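Local coordinates for PROTEIN (hypothetical protein EF0366) (Enterococcus faecalis, PDB 1VPY) that is of unknown function, although it belongs to the DUF72 family and folds as a TIM alpha/beta barrel, at residues Ser79-Gln84 and Glu95-Ala100. Numbering follows the deposited sequence.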
loop_
_atom_site.group_PDB
_atom_site.type_symbol
_atom_site.label_atom_id
_atom_site.label_comp_id
_atom_site.label_asym_id
_atom_site.label_seq_id
_atom_site.Cartn_x
_atom_site.Cartn_y
_atom_site.Cartn_z
ATOM N N SER A 79 -6.679 -11.455 1.848
ATOM C CA SER A 79 -7.544 -11.286 0.673
ATOM C C SER A 79 -9.034 -11.191 1.010
ATOM O O SER A 79 -9.771 -10.431 0.378
ATOM C CB SER A 79 -7.294 -12.387 -0.367
ATOM O OG SER A 79 -7.422 -13.682 0.198
ATOM N N GLY A 80 -9.461 -11.963 2.006
ATOM C CA GLY A 80 -10.837 -11.930 2.490
ATOM C C GLY A 80 -11.288 -10.578 3.012
ATOM O O GLY A 80 -12.463 -10.221 2.887
ATOM N N ILE A 81 -10.356 -9.823 3.595
ATOM C CA ILE A 81 -10.652 -8.505 4.162
ATOM C C ILE A 81 -10.936 -7.471 3.070
ATOM O O ILE A 81 -11.723 -6.550 3.274
ATOM C CB ILE A 81 -9.530 -8.035 5.135
ATOM C CG1 ILE A 81 -9.544 -8.894 6.406
ATOM C CG2 ILE A 81 -9.692 -6.566 5.509
ATOM C CD1 ILE A 81 -8.258 -8.847 7.233
ATOM N N SER A 82 -10.314 -7.635 1.907
ATOM C CA SER A 82 -10.548 -6.723 0.787
ATOM C C SER A 82 -11.488 -7.318 -0.270
ATOM O O SER A 82 -11.386 -7.004 -1.461
ATOM C CB SER A 82 -9.223 -6.284 0.165
ATOM O OG SER A 82 -8.399 -7.401 -0.084
ATOM N N CYS A 83 -12.400 -8.174 0.189
ATOM C CA CYS A 83 -13.456 -8.756 -0.644
ATOM C C CYS A 83 -12.956 -9.606 -1.822
ATOM O O CYS A 83 -13.593 -9.658 -2.877
ATOM C CB CYS A 83 -14.428 -7.664 -1.125
ATOM S SG CYS A 83 -15.571 -7.076 0.146
ATOM N N GLN A 84 -11.827 -10.280 -1.633
ATOM C CA GLN A 84 -11.229 -11.086 -2.699
ATOM C C GLN A 84 -11.059 -12.549 -2.309
ATOM O O GLN A 84 -11.255 -13.446 -3.136
ATOM C CB GLN A 84 -9.887 -10.501 -3.123
ATOM C CG GLN A 84 -10.017 -9.261 -3.974
ATOM C CD GLN A 84 -8.829 -8.324 -3.843
ATOM O OE1 GLN A 84 -8.473 -7.894 -2.741
ATOM N NE2 GLN A 84 -8.219 -7.984 -4.974
ATOM N N GLU A 95 -15.976 -11.537 11.668
ATOM C CA GLU A 95 -15.373 -11.228 12.967
ATOM C C GLU A 95 -14.217 -12.156 13.321
ATOM O O GLU A 95 -13.129 -11.692 13.655
ATOM C CB GLU A 95 -16.430 -11.238 14.081
ATOM C CG GLU A 95 -17.548 -10.207 13.912
ATOM C CD GLU A 95 -17.075 -8.750 13.990
ATOM O OE1 GLU A 95 -15.861 -8.490 14.165
ATOM O OE2 GLU A 95 -17.933 -7.849 13.875
ATOM N N GLU A 96 -14.460 -13.463 13.240
ATOM C CA GLU A 96 -13.438 -14.482 13.475
ATOM C C GLU A 96 -12.202 -14.227 12.606
ATOM O O GLU A 96 -11.064 -14.423 13.047
ATOM C CB GLU A 96 -14.022 -15.866 13.184
ATOM C CG GLU A 96 -13.146 -17.051 13.583
ATOM C CD GLU A 96 -13.898 -18.382 13.523
ATOM O OE1 GLU A 96 -14.884 -18.548 14.279
ATOM O OE2 GLU A 96 -13.505 -19.264 12.722
HETATM N N MSE A 97 -12.440 -13.776 11.375
HETATM C CA MSE A 97 -11.379 -13.482 10.420
HETATM C C MSE A 97 -10.548 -12.256 10.822
HETATM O O MSE A 97 -9.319 -12.279 10.737
HETATM C CB MSE A 97 -11.967 -13.294 9.021
HETATM C CG MSE A 97 -10.930 -12.949 7.960
HETATM SE SE MSE A 97 -11.659 -12.560 6.183
HETATM C CE MSE A 97 -12.920 -11.056 6.652
ATOM N N ILE A 98 -11.224 -11.194 11.251
ATOM C CA ILE A 98 -10.547 -9.995 11.730
ATOM C C ILE A 98 -9.702 -10.282 12.976
ATOM O O ILE A 98 -8.561 -9.817 13.069
ATOM C CB ILE A 98 -11.546 -8.829 11.958
ATOM C CG1 ILE A 98 -12.038 -8.289 10.613
ATOM C CG2 ILE A 98 -10.925 -7.703 12.780
ATOM C CD1 ILE A 98 -10.946 -7.714 9.725
ATOM N N THR A 99 -10.250 -11.064 13.908
ATOM C CA THR A 99 -9.537 -11.459 15.129
ATOM C C THR A 99 -8.259 -12.244 14.832
ATOM O O THR A 99 -7.235 -12.029 15.477
ATOM C CB THR A 99 -10.420 -12.323 16.064
ATOM O OG1 THR A 99 -11.749 -11.798 16.097
ATOM C CG2 THR A 99 -9.847 -12.357 17.484
ATOM N N ALA A 100 -8.332 -13.161 13.868
ATOM C CA ALA A 100 -7.181 -13.971 13.480
ATOM C C ALA A 100 -6.075 -13.101 12.894
ATOM O O ALA A 100 -4.901 -13.256 13.242
ATOM C CB ALA A 100 -7.594 -15.048 12.492
#
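The Gly80-Ile81 peptide plane presents one face to the selenomethionine Met97; the other faces the chain's own turn, where Cys83 N lies. Met97 SE stands almost straight above Gly80 C at 3.8 Å and is 4.0 Å from Ile81 N. Met97 CE, at nearly the same height over the plane, is 3.9 Å from Gly80 O, so the SE-CE bond runs roughly parallel to the peptide. Since Gly80 has no side chain, Met97 SE also comes within 3.8 Å of Gly80 CA. Met97 reaches that far because its first two torsions are extended (chi1 179°, chi2 -175°), and the bend at chi3 (57°) lays the methyl along the peptide.

At the peptide's edge the apolar packing continues from Met97 CE to the Ile81 side chain. Ile81 CG1 is 4.0 Å from Met97 CE and 3.8 Å from Ile98 CD1, which also touches Ile81 CD1. The isoleucine side chains cross at about a right angle. No hydrogen bond joins the segments, so this buried contact rests on van der Waals packing.

The loop bends in a type I beta turn from Gly80 to Cys83, and Gln84 N donates to Ser79 O at 2.9 Å. Tyr78, Trp87 and Tyr91 also pack on Met97. The contact joins the loop following barrel strand 72-76 to helix 94-104, while helix 129-141 borders both through Ile138 against Ile81 and Trp141 against Ile98.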